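Side-chain contacts in cell division GTPase FtsZ, diverged (Clostridium botulinum C, PDB 3V3T), which is a diverged member of the tubulin/FtsZ family, pairing a Rossmann-like alpha/beta domain with a C-terminal domain of the TubZ type: residues A102-T107 / H139-A144; V92-T97 / P108-L113; F9-Q14 / N18-L23; I161-N166 / E288-T293. The protein carries 1 engineered substitution. One frame throughout, in Å; residues are numbered along the deposited sequence.

Following the chain from the N terminus, four contacts illustrate how an alpha/beta fold of the tubulin/FtsZ family is tied together. Contact 3 closes first, a short loop that folds helix 14-26 back on strand 7-11. Contacts 2 and 1 then cross, because their segments alternate along the chain: both use helix 101-117, which contact 2 lays on strand 91-97 and contact 1 joins to helix 136-152. Contact 4 opens only after these have closed and spans the longest loop, bringing residues 288-293, where helix 291-306 begins, against strand 160-165. None is nested in another. Contacts 2, 3 and 4 reach the same sheet, and strands 7-11 and 91-97 are neighbours in it.

Contact 1 (A102-T107 / H139-A144); sequences AGSGIT and HMNAIA. Engineered in segment 102-107: Ala102 (natural residue Thr).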
loop_
_atom_site.group_PDB
_atom_site.type_symbol
_atom_site.label_atom_id
_atom_site.label_comp_id
_atom_site.label_asym_id
_atom_site.label_seq_id
_atom_site.Cartn_x
_atom_site.Cartn_y
_atom_site.Cartn_z
ATOM N N ALA A 102 0.117 15.741 7.517
ATOM C CA ALA A 102 -1.156 15.091 7.818
ATOM C C ALA A 102 -1.041 13.583 7.697
ATOM O O ALA A 102 -1.498 12.834 8.567
ATOM C CB ALA A 102 -2.246 15.604 6.909
ATOM N N GLY A 103 -0.422 13.142 6.609
ATOM C CA GLY A 103 -0.274 11.730 6.327
ATOM C C GLY A 103 0.448 11.001 7.439
ATOM O O GLY A 103 0.006 9.949 7.897
ATOM N N SER A 104 1.572 11.552 7.871
ATOM C CA SER A 104 2.323 10.940 8.953
ATOM C C SER A 104 1.610 11.050 10.315
ATOM O O SER A 104 1.654 10.127 11.120
ATOM C CB SER A 104 3.704 11.581 9.046
ATOM O OG SER A 104 4.337 11.241 10.266
ATOM N N GLY A 105 0.967 12.180 10.581
ATOM C CA GLY A 105 0.448 12.435 11.911
ATOM C C GLY A 105 -0.962 11.941 12.184
ATOM O O GLY A 105 -1.297 11.572 13.301
ATOM N N ILE A 106 -1.792 11.940 11.154
ATOM C CA ILE A 106 -3.205 11.644 11.316
ATOM C C ILE A 106 -3.536 10.191 11.004
ATOM O O ILE A 106 -4.430 9.623 11.619
ATOM C CB ILE A 106 -4.058 12.612 10.462
ATOM C CG1 ILE A 106 -3.943 14.023 11.034
ATOM C CG2 ILE A 106 -5.505 12.186 10.423
ATOM C CD1 ILE A 106 -4.449 15.108 10.101
ATOM N N THR A 107 -2.801 9.574 10.075
ATOM C CA THR A 107 -3.151 8.230 9.629
ATOM C C THR A 107 -3.056 7.164 10.734
ATOM O O THR A 107 -3.925 6.305 10.838
ATOM C CB THR A 107 -2.282 7.763 8.449
ATOM O OG1 THR A 107 -2.263 8.764 7.434
ATOM C CG2 THR A 107 -2.825 6.458 7.860
ATOM N N HIS A 139 12.259 12.607 7.021
ATOM C CA HIS A 139 12.608 11.291 7.531
ATOM C C HIS A 139 12.065 11.106 8.951
ATOM O O HIS A 139 11.603 10.028 9.312
ATOM C CB HIS A 139 14.115 11.052 7.470
ATOM C CG HIS A 139 14.619 10.814 6.080
ATOM N ND1 HIS A 139 15.108 11.823 5.279
ATOM C CD2 HIS A 139 14.679 9.685 5.335
ATOM C CE1 HIS A 139 15.464 11.324 4.109
ATOM N NE2 HIS A 139 15.207 10.030 4.115
ATOM N N MET A 140 12.097 12.160 9.754
ATOM C CA MET A 140 11.600 12.030 11.110
ATOM C C MET A 140 10.111 11.723 11.121
ATOM O O MET A 140 9.657 10.907 11.930
ATOM C CB MET A 140 11.914 13.275 11.939
ATOM C CG MET A 140 13.386 13.378 12.330
ATOM S SD MET A 140 13.724 14.753 13.467
ATOM C CE MET A 140 12.969 14.136 14.967
ATOM N N ASN A 141 9.354 12.364 10.225
ATOM C CA ASN A 141 7.924 12.064 10.099
ATOM C C ASN A 141 7.669 10.628 9.681
ATOM O O ASN A 141 6.782 9.972 10.221
ATOM C CB ASN A 141 7.227 12.981 9.093
ATOM C CG ASN A 141 7.021 14.377 9.624
ATOM O OD1 ASN A 141 7.223 14.637 10.811
ATOM N ND2 ASN A 141 6.616 15.291 8.742
ATOM N N ALA A 142 8.435 10.164 8.697
ATOM C CA ALA A 142 8.257 8.821 8.153
ATOM C C ALA A 142 8.535 7.759 9.218
ATOM O O ALA A 142 7.786 6.794 9.363
ATOM C CB ALA A 142 9.157 8.619 6.923
ATOM N N ILE A 143 9.617 7.957 9.964
ATOM C CA ILE A 143 9.970 7.089 11.077
ATOM C C ILE A 143 8.860 7.090 12.134
ATOM O O ILE A 143 8.419 6.036 12.575
ATOM C CB ILE A 143 11.278 7.560 11.726
ATOM C CG1 ILE A 143 12.467 7.167 10.861
ATOM C CG2 ILE A 143 11.441 6.937 13.085
ATOM C CD1 ILE A 143 12.734 5.680 10.898
ATOM N N ALA A 144 8.406 8.276 12.530
ATOM C CA ALA A 144 7.356 8.392 13.545
ATOM C C ALA A 144 6.071 7.766 13.044
ATOM O O ALA A 144 5.327 7.126 13.798
ATOM C CB ALA A 144 7.132 9.855 13.929
#
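At the start of helix 101-117, within the glycine-rich signature of the tubulin/FtsZ family, in which Ala102 is an engineered replacement of the natural Thr, Ser104 reaches across to Asn141 on helix 136-152. One small polar side chain carries the contact: Ser104 OG donates to the backbone carbonyl of Asn141, with OG and O 2.8 Å apart. The hydroxyl approaches from above the carbonyl plane, 46° out of it, and therefore does not use a lone-pair direction. Its position follows from chi1 of 166°, which swings OG away from the backbone N of Ser104 and out toward the neighbouring helix. There OG also lies 3.6 Å from Asn141 CB. The CA atoms of Ser104 and Asn141 are 5.8 Å apart, the closest pair across the contact. The amide of Asn141 serves other partners, its ND2 donating to the carbonyls of Ala99 and Lys62, while Ser104 O accepts from Arg64. One turn along, Thr107 OG1 donates in the carbonyl plane, on a lone pair, to Gly103 O at 2.6 Å, a bond from side chain to backbone within the helix. The arrangement illustrates a buried helix-to-helix hydrogen bond, set here where the family's glycine-rich loop runs into its helix.

Contact 2 (V92-T97 / P108-L113); sequences VIFVAT and PPILGL
The backbones of strand 91-97 and helix 101-117 come nearest at Phe94 and Leu111, whose CA atoms stand 7.2 Å apart, just past a kink where Pro108 and Pro109 lack the usual helical N-H bonds. Phe94 fills the interval: its CB leaves the strand toward the helix, with CG anti to the carbonyl carbon (chi1 -66°). Leu111 lies over one face of the ring: its CB is 4.2 Å from the centroid of the Phe94 ring and 25° off the ring normal, a CH-pi contact shifted toward the rim. The same residue adds a methyl, Leu111 CD1, 3.9 Å from Phe94 CD2. Ile110 crosses the aromatic side chain at about a right angle and sets its CG2 branch obliquely against CE1 and CZ, 3.7 Å from Phe94 CE1. Two consecutive helix residues thus bear on different parts of one ring, and the interface is wholly apolar. Further out, Phe123 of the next strand and Ala10 of strand 7-11 also touch Phe94, while Ile110 leans on Tyr75 and Ile78 of helix 75-85. This is the packing of a helix on its preceding strand in a beta-alpha-beta unit, here the one made by 91-97, 101-117 and 122-129.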
loop_
_atom_site.group_PDB
_atom_site.type_symbol
_atom_site.label_atom_id
_atom_site.label_comp_id
_atom_site.label_asym_id
_atom_site.label_seq_id
_atom_site.Cartn_x
_atom_site.Cartn_y
_atom_site.Cartn_z
ATOM N N VAL A 92 -10.813 -1.619 4.291
ATOM C CA VAL A 92 -10.552 -0.198 4.387
ATOM C C VAL A 92 -9.033 0.007 4.309
ATOM O O VAL A 92 -8.268 -0.556 5.100
ATOM C CB VAL A 92 -11.111 0.380 5.712
ATOM C CG1 VAL A 92 -10.910 1.864 5.780
ATOM C CG2 VAL A 92 -12.590 0.061 5.854
ATOM N N ILE A 93 -8.587 0.785 3.336
ATOM C CA ILE A 93 -7.158 0.947 3.135
ATOM C C ILE A 93 -6.777 2.403 3.215
ATOM O O ILE A 93 -7.181 3.214 2.382
ATOM C CB ILE A 93 -6.695 0.322 1.797
ATOM C CG1 ILE A 93 -7.136 -1.151 1.715
ATOM C CG2 ILE A 93 -5.157 0.433 1.643
ATOM C CD1 ILE A 93 -6.869 -1.814 0.313
ATOM N N PHE A 94 -6.025 2.742 4.253
ATOM C CA PHE A 94 -5.550 4.100 4.414
ATOM C C PHE A 94 -4.292 4.228 3.568
ATOM O O PHE A 94 -3.533 3.269 3.397
ATOM C CB PHE A 94 -5.231 4.382 5.885
ATOM C CG PHE A 94 -6.431 4.366 6.768
ATOM C CD1 PHE A 94 -7.132 5.537 7.018
ATOM C CD2 PHE A 94 -6.880 3.178 7.332
ATOM C CE1 PHE A 94 -8.264 5.523 7.821
ATOM C CE2 PHE A 94 -7.994 3.160 8.144
ATOM C CZ PHE A 94 -8.695 4.339 8.382
ATOM N N VAL A 95 -4.072 5.421 3.047
ATOM C CA VAL A 95 -2.954 5.662 2.158
ATOM C C VAL A 95 -2.295 6.972 2.535
ATOM O O VAL A 95 -2.966 8.002 2.634
ATOM C CB VAL A 95 -3.442 5.755 0.715
ATOM C CG1 VAL A 95 -2.265 5.832 -0.219
ATOM C CG2 VAL A 95 -4.324 4.542 0.369
ATOM N N ALA A 96 -0.990 6.949 2.768
ATOM C CA ALA A 96 -0.308 8.180 3.141
ATOM C C ALA A 96 1.131 8.240 2.660
ATOM O O ALA A 96 1.839 7.229 2.633
ATOM C CB ALA A 96 -0.348 8.352 4.658
ATOM N N THR A 97 1.564 9.443 2.316
ATOM C CA THR A 97 2.975 9.742 2.152
ATOM C C THR A 97 3.516 9.959 3.560
ATOM O O THR A 97 3.103 10.885 4.260
ATOM C CB THR A 97 3.176 11.004 1.278
ATOM O OG1 THR A 97 2.746 10.708 -0.054
ATOM C CG2 THR A 97 4.632 11.396 1.219
ATOM N N PRO A 108 -1.970 7.171 11.521
ATOM C CA PRO A 108 -1.854 6.112 12.529
ATOM C C PRO A 108 -2.998 6.133 13.560
ATOM O O PRO A 108 -3.608 5.100 13.808
ATOM C CB PRO A 108 -0.502 6.405 13.196
ATOM C CG PRO A 108 0.290 7.089 12.134
ATOM C CD PRO A 108 -0.728 7.958 11.404
ATOM N N PRO A 109 -3.308 7.298 14.137
ATOM C CA PRO A 109 -4.403 7.259 15.109
ATOM C C PRO A 109 -5.717 6.822 14.475
ATOM O O PRO A 109 -6.409 5.974 15.039
ATOM C CB PRO A 109 -4.509 8.711 15.601
ATOM C CG PRO A 109 -3.210 9.345 15.257
ATOM C CD PRO A 109 -2.684 8.629 14.038
ATOM N N ILE A 110 -6.066 7.382 13.323
ATOM C CA ILE A 110 -7.346 7.035 12.700
ATOM C C ILE A 110 -7.425 5.555 12.364
ATOM O O ILE A 110 -8.442 4.908 12.603
ATOM C CB ILE A 110 -7.649 7.882 11.457
ATOM C CG1 ILE A 110 -7.764 9.351 11.845
ATOM C CG2 ILE A 110 -8.968 7.482 10.860
ATOM C CD1 ILE A 110 -8.390 10.194 10.772
ATOM N N LEU A 111 -6.336 5.011 11.837
ATOM C CA LEU A 111 -6.267 3.578 11.562
ATOM C C LEU A 111 -6.358 2.758 12.865
ATOM O O LEU A 111 -7.147 1.824 12.962
ATOM C CB LEU A 111 -4.997 3.274 10.782
ATOM C CG LEU A 111 -4.427 1.877 10.574
ATOM C CD1 LEU A 111 -5.494 0.908 10.154
ATOM C CD2 LEU A 111 -3.373 2.001 9.487
ATOM N N GLY A 112 -5.577 3.125 13.875
ATOM C CA GLY A 112 -5.645 2.420 15.145
ATOM C C GLY A 112 -7.039 2.484 15.768
ATOM O O GLY A 112 -7.540 1.500 16.309
ATOM N N LEU A 113 -7.668 3.650 15.687
ATOM C CA LEU A 113 -8.986 3.850 16.259
ATOM C C LEU A 113 -10.075 3.098 15.492
ATOM O O LEU A 113 -10.982 2.518 16.104
ATOM C CB LEU A 113 -9.308 5.341 16.336
ATOM C CG LEU A 113 -10.690 5.702 16.869
ATOM C CD1 LEU A 113 -10.911 5.074 18.226
ATOM C CD2 LEU A 113 -10.831 7.208 16.958
#

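Contact 3 (F9-Q14 / N18-L23); sequences FAPIGQ and NIVDTL
Val20 sits between Phe9 and Pro11 at the apolar centre. Its CG2 serves both, resting over one face of the proline ring, 3.7 Å from Pro11 CB, and 3.9 Å from Phe9 CB, while CG1 touches the same Phe9 CB, at the root of the aromatic side chain. With CG1 anti to the backbone N (chi1 177°), CG2 is left beside that N, where it meets the proline. One turn further, Leu23 meets the far end of the same aromatic ring: its CD2 methyl comes obliquely to 3.5 Å from Phe9 CE2, the leucine side chain crossing that of Phe9 at about a right angle. Ile93 and Val95 of strand 91-97 also touch Phe9, and Val95 touches Val20 as well.

Outward, strand gives way to turn. Gly13, with a positive phi that suits glycine, takes the N-cap position of the helix. In the first turn Asn18 N donates to Gln14 O at 3.0 Å. The side chains of Gln14 and Asn18 run side by side at the solvent-facing edge, their amide planes only 19° apart; the Gln14 amide bonds elsewhere, its NE2 to Asp41. One helical turn on, Asn18 O accepts both Thr22 N and Thr22 OG1, each at 2.9 Å and from opposite faces of the carbonyl plane. Strand 9-11 and helix 18-23 run at 139° with axes 8.6 Å apart, the strand-turn-helix start of a Rossmann-like beta-alpha-beta crossover with its glycine-rich connection.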
loop_
_atom_site.group_PDB
_atom_site.type_symbol
_atom_site.label_atom_id
_atom_site.label_comp_id
_atom_site.label_asym_id
_atom_site.label_seq_id
_atom_site.Cartn_x
_atom_site.Cartn_y
_atom_site.Cartn_z
ATOM N N PHE A 9 -10.841 3.243 -0.081
ATOM C CA PHE A 9 -9.575 3.880 0.251
ATOM C C PHE A 9 -9.812 5.139 1.073
ATOM O O PHE A 9 -10.732 5.925 0.803
ATOM C CB PHE A 9 -8.802 4.250 -1.020
ATOM C CG PHE A 9 -8.220 3.068 -1.740
ATOM C CD1 PHE A 9 -7.022 2.510 -1.324
ATOM C CD2 PHE A 9 -8.866 2.518 -2.826
ATOM C CE1 PHE A 9 -6.487 1.423 -1.966
ATOM C CE2 PHE A 9 -8.326 1.429 -3.485
ATOM C CZ PHE A 9 -7.136 0.883 -3.052
ATOM N N ALA A 10 -8.965 5.336 2.067
ATOM C CA ALA A 10 -8.969 6.575 2.810
ATOM C C ALA A 10 -7.597 7.213 2.717
ATOM O O ALA A 10 -6.788 7.105 3.639
ATOM C CB ALA A 10 -9.347 6.323 4.253
ATOM N N PRO A 11 -7.316 7.867 1.584
ATOM C CA PRO A 11 -6.071 8.634 1.480
ATOM C C PRO A 11 -6.137 9.809 2.444
ATOM O O PRO A 11 -7.202 10.413 2.618
ATOM C CB PRO A 11 -6.070 9.118 0.034
ATOM C CG PRO A 11 -7.513 9.128 -0.356
ATOM C CD PRO A 11 -8.180 8.023 0.402
ATOM N N ILE A 12 -5.011 10.106 3.083
ATOM C CA ILE A 12 -4.939 11.179 4.058
ATOM C C ILE A 12 -3.733 12.041 3.731
ATOM O O ILE A 12 -2.590 11.569 3.763
ATOM C CB ILE A 12 -4.818 10.623 5.503
ATOM C CG1 ILE A 12 -6.111 9.892 5.892
ATOM C CG2 ILE A 12 -4.485 11.747 6.496
ATOM C CD1 ILE A 12 -6.111 9.337 7.273
ATOM N N GLY A 13 -3.991 13.305 3.405
ATOM C CA GLY A 13 -2.931 14.212 2.997
ATOM C C GLY A 13 -2.728 14.256 1.490
ATOM O O GLY A 13 -3.387 13.537 0.733
ATOM N N GLN A 14 -1.795 15.091 1.051
ATOM C CA GLN A 14 -1.608 15.345 -0.372
ATOM C C GLN A 14 -1.117 14.100 -1.139
ATOM O O GLN A 14 -1.755 13.663 -2.100
ATOM C CB GLN A 14 -0.634 16.506 -0.556
ATOM C CG GLN A 14 -0.617 17.083 -1.955
ATOM C CD GLN A 14 0.449 18.159 -2.108
ATOM O OE1 GLN A 14 1.650 17.873 -2.107
ATOM N NE2 GLN A 14 0.011 19.401 -2.234
ATOM N N ASN A 18 -3.004 11.794 -4.085
ATOM C CA ASN A 18 -2.518 11.669 -5.459
ATOM C C ASN A 18 -2.444 10.214 -5.892
ATOM O O ASN A 18 -2.717 9.880 -7.046
ATOM C CB ASN A 18 -1.159 12.361 -5.612
ATOM C CG ASN A 18 -1.274 13.887 -5.537
ATOM O OD1 ASN A 18 -2.351 14.453 -5.760
ATOM N ND2 ASN A 18 -0.172 14.553 -5.209
ATOM N N ILE A 19 -2.097 9.346 -4.948
ATOM C CA ILE A 19 -2.025 7.924 -5.221
ATOM C C ILE A 19 -3.396 7.348 -5.532
ATOM O O ILE A 19 -3.573 6.625 -6.514
ATOM C CB ILE A 19 -1.395 7.176 -4.043
ATOM C CG1 ILE A 19 0.113 7.477 -3.992
ATOM C CG2 ILE A 19 -1.634 5.678 -4.184
ATOM C CD1 ILE A 19 0.786 7.075 -2.703
ATOM N N VAL A 20 -4.377 7.681 -4.705
ATOM C CA VAL A 20 -5.726 7.167 -4.912
ATOM C C VAL A 20 -6.404 7.803 -6.119
ATOM O O VAL A 20 -7.111 7.125 -6.861
ATOM C CB VAL A 20 -6.574 7.295 -3.629
ATOM C CG1 VAL A 20 -8.017 6.828 -3.869
ATOM C CG2 VAL A 20 -5.932 6.460 -2.543
ATOM N N ASP A 21 -6.172 9.098 -6.318
ATOM C CA ASP A 21 -6.661 9.799 -7.496
ATOM C C ASP A 21 -6.118 9.136 -8.763
ATOM O O ASP A 21 -6.836 8.959 -9.745
ATOM C CB ASP A 21 -6.205 11.254 -7.442
ATOM C CG ASP A 21 -7.019 12.154 -8.335
ATOM O OD1 ASP A 21 -8.200 11.832 -8.577
ATOM O OD2 ASP A 21 -6.481 13.193 -8.779
ATOM N N THR A 22 -4.840 8.771 -8.743
ATOM C CA THR A 22 -4.235 8.093 -9.890
ATOM C C THR A 22 -4.876 6.729 -10.124
ATOM O O THR A 22 -5.242 6.393 -11.247
ATOM C CB THR A 22 -2.710 7.925 -9.711
ATOM O OG1 THR A 22 -2.092 9.212 -9.770
ATOM C CG2 THR A 22 -2.121 7.040 -10.809
ATOM N N LEU A 23 -5.022 5.946 -9.060
ATOM C CA LEU A 23 -5.679 4.645 -9.179
ATOM C C LEU A 23 -7.077 4.755 -9.799
ATOM O O LEU A 23 -7.422 4.005 -10.717
ATOM C CB LEU A 23 -5.739 3.937 -7.824
ATOM C CG LEU A 23 -6.540 2.633 -7.773
ATOM C CD1 LEU A 23 -6.082 1.650 -8.853
ATOM C CD2 LEU A 23 -6.451 1.998 -6.379
#

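Contact 4 (I161-N166 / E288-T293); sequences IYLLDN and EPQKTT
The side chains of Leu163 and Gln290 pass one another running in opposite senses where the central sheet of this tubulin/FtsZ-type fold receives the start of its C-terminal helix, 291-306. The glutamine amide lies against the leucine's aliphatic atoms: Leu163 CD2 is 3.9 Å from Gln290 OE1, and Leu163 CB is 3.9 Å from Gln290 NE2. A looser contact sits further along, between Asp165 OD2 and the methyl Thr293 CG2, 4.2 Å apart.

A single water joins the two segments by polar bonds. It accepts from Leu163 N and from Gln290 NE2 and donates to Ile161 O, so one molecule ties two backbone groups of the strand to a side-chain amide. Other partners fix the rotation of that amide: Gln290 OE1 accepts from Ser212 OG, and NE2, besides giving to the water, donates to Ala238 O. The buried amide thus has partners at both ends. A bend at chi2 (95°) lays the amide against Leu163 CB and CD2.

Backbone shape positions the residue as well. Gln290 is the centre of an inverse gamma turn and also occupies the N-cap position of the helix. Beyond it, Thr293 OG1 bonds to Glu239 O and Asp165 OD1 to Asn167 N, while Trp146 of helix 136-152 packs on both Leu163 and Pro289. The gamma turn itself is closed by Lys291 N donating to Pro289 O at 2.7 Å.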
loop_
_atom_site.group_PDB
_atom_site.type_symbol
_atom_site.label_atom_id
_atom_site.label_comp_id
_atom_site.label_asym_id
_atom_site.label_seq_id
_atom_site.Cartn_x
_atom_site.Cartn_y
_atom_site.Cartn_z
ATOM N N ILE A 161 -0.031 -4.409 4.830
ATOM C CA ILE A 161 0.804 -3.232 4.616
ATOM C C ILE A 161 1.362 -3.268 3.190
ATOM O O ILE A 161 1.908 -4.284 2.773
ATOM C CB ILE A 161 1.998 -3.209 5.617
ATOM C CG1 ILE A 161 1.513 -2.967 7.045
ATOM C CG2 ILE A 161 3.024 -2.143 5.227
ATOM C CD1 ILE A 161 2.609 -3.131 8.102
ATOM N N TYR A 162 1.200 -2.177 2.443
ATOM C CA TYR A 162 1.813 -2.058 1.131
ATOM C C TYR A 162 2.812 -0.923 1.268
ATOM O O TYR A 162 2.427 0.238 1.282
ATOM C CB TYR A 162 0.777 -1.714 0.050
ATOM C CG TYR A 162 -0.375 -2.697 -0.098
ATOM C CD1 TYR A 162 -0.419 -3.586 -1.166
ATOM C CD2 TYR A 162 -1.432 -2.725 0.822
ATOM C CE1 TYR A 162 -1.460 -4.479 -1.317
ATOM C CE2 TYR A 162 -2.491 -3.630 0.678
ATOM C CZ TYR A 162 -2.494 -4.497 -0.401
ATOM O OH TYR A 162 -3.509 -5.397 -0.585
ATOM N N LEU A 163 4.089 -1.263 1.411
ATOM C CA LEU A 163 5.103 -0.275 1.742
ATOM C C LEU A 163 5.878 0.073 0.488
ATOM O O LEU A 163 6.597 -0.781 -0.063
ATOM C CB LEU A 163 6.062 -0.830 2.809
ATOM C CG LEU A 163 6.983 0.201 3.479
ATOM C CD1 LEU A 163 6.126 1.333 4.049
ATOM C CD2 LEU A 163 7.865 -0.414 4.601
ATOM N N LEU A 164 5.737 1.323 0.054
ATOM C CA LEU A 164 6.363 1.819 -1.179
ATOM C C LEU A 164 7.596 2.659 -0.870
ATOM O O LEU A 164 7.688 3.267 0.204
ATOM C CB LEU A 164 5.358 2.654 -1.993
ATOM C CG LEU A 164 4.013 1.999 -2.312
ATOM C CD1 LEU A 164 3.151 2.901 -3.182
ATOM C CD2 LEU A 164 4.224 0.660 -3.010
ATOM N N ASP A 165 8.531 2.714 -1.817
ATOM C CA ASP A 165 9.807 3.383 -1.589
ATOM C C ASP A 165 10.143 4.397 -2.700
ATOM O O ASP A 165 10.509 4.017 -3.815
ATOM C CB ASP A 165 10.917 2.335 -1.472
ATOM C CG ASP A 165 12.273 2.936 -1.129
ATOM O OD1 ASP A 165 12.414 4.183 -1.144
ATOM O OD2 ASP A 165 13.206 2.148 -0.846
ATOM N N ASN A 166 10.029 5.686 -2.383
ATOM C CA ASN A 166 10.325 6.729 -3.351
ATOM C C ASN A 166 11.761 6.699 -3.872
ATOM O O ASN A 166 12.051 7.337 -4.878
ATOM C CB ASN A 166 10.047 8.116 -2.776
ATOM C CG ASN A 166 8.650 8.599 -3.063
ATOM O OD1 ASN A 166 7.944 8.051 -3.916
ATOM N ND2 ASN A 166 8.235 9.636 -2.347
ATOM N N GLU A 288 7.145 -10.596 6.337
ATOM C CA GLU A 288 7.519 -9.798 7.505
ATOM C C GLU A 288 7.694 -8.345 7.074
ATOM O O GLU A 288 8.353 -8.076 6.083
ATOM C CB GLU A 288 8.799 -10.320 8.148
ATOM C CG GLU A 288 8.770 -10.265 9.656
ATOM C CD GLU A 288 7.631 -11.082 10.236
ATOM O OE1 GLU A 288 7.384 -12.201 9.732
ATOM O OE2 GLU A 288 6.973 -10.601 11.187
ATOM N N PRO A 289 7.086 -7.407 7.814
ATOM C CA PRO A 289 7.199 -5.964 7.536
ATOM C C PRO A 289 8.659 -5.489 7.437
ATOM O O PRO A 289 9.501 -5.882 8.256
ATOM C CB PRO A 289 6.492 -5.323 8.737
ATOM C CG PRO A 289 5.518 -6.397 9.190
ATOM C CD PRO A 289 6.211 -7.694 8.965
ATOM N N GLN A 290 8.937 -4.628 6.457
ATOM C CA GLN A 290 10.314 -4.302 6.060
ATOM C C GLN A 290 11.039 -3.352 7.026
ATOM O O GLN A 290 11.433 -2.236 6.658
ATOM C CB GLN A 290 10.330 -3.746 4.625
ATOM C CG GLN A 290 9.675 -4.696 3.574
ATOM C CD GLN A 290 8.205 -4.377 3.314
ATOM O OE1 GLN A 290 7.424 -4.248 4.252
ATOM N NE2 GLN A 290 7.826 -4.220 2.032
ATOM N N LYS A 291 11.226 -3.816 8.258
ATOM C CA LYS A 291 11.883 -3.036 9.306
ATOM C C LYS A 291 13.281 -2.532 8.916
ATOM O O LYS A 291 13.610 -1.364 9.119
ATOM C CB LYS A 291 11.934 -3.839 10.615
ATOM C CG LYS A 291 10.629 -3.767 11.426
ATOM C CD LYS A 291 10.174 -5.126 11.972
ATOM C CE LYS A 291 8.840 -5.008 12.700
ATOM N NZ LYS A 291 8.950 -4.111 13.902
ATOM N N THR A 292 14.095 -3.414 8.354
ATOM C CA THR A 292 15.441 -3.056 7.915
ATOM C C THR A 292 15.451 -1.884 6.931
ATOM O O THR A 292 16.195 -0.932 7.112
ATOM C CB THR A 292 16.151 -4.270 7.261
ATOM O OG1 THR A 292 16.005 -5.407 8.109
ATOM C CG2 THR A 292 17.641 -3.996 7.051
ATOM N N THR A 293 14.630 -1.952 5.886
ATOM C CA THR A 293 14.600 -0.871 4.919
ATOM C C THR A 293 14.160 0.422 5.579
ATOM O O THR A 293 14.705 1.479 5.287
ATOM C CB THR A 293 13.629 -1.151 3.780
ATOM O OG1 THR A 293 13.995 -2.369 3.148
ATOM C CG2 THR A 293 13.666 -0.004 2.758
HETATM O O HOH W 1 4.859 -4.105 1.482
#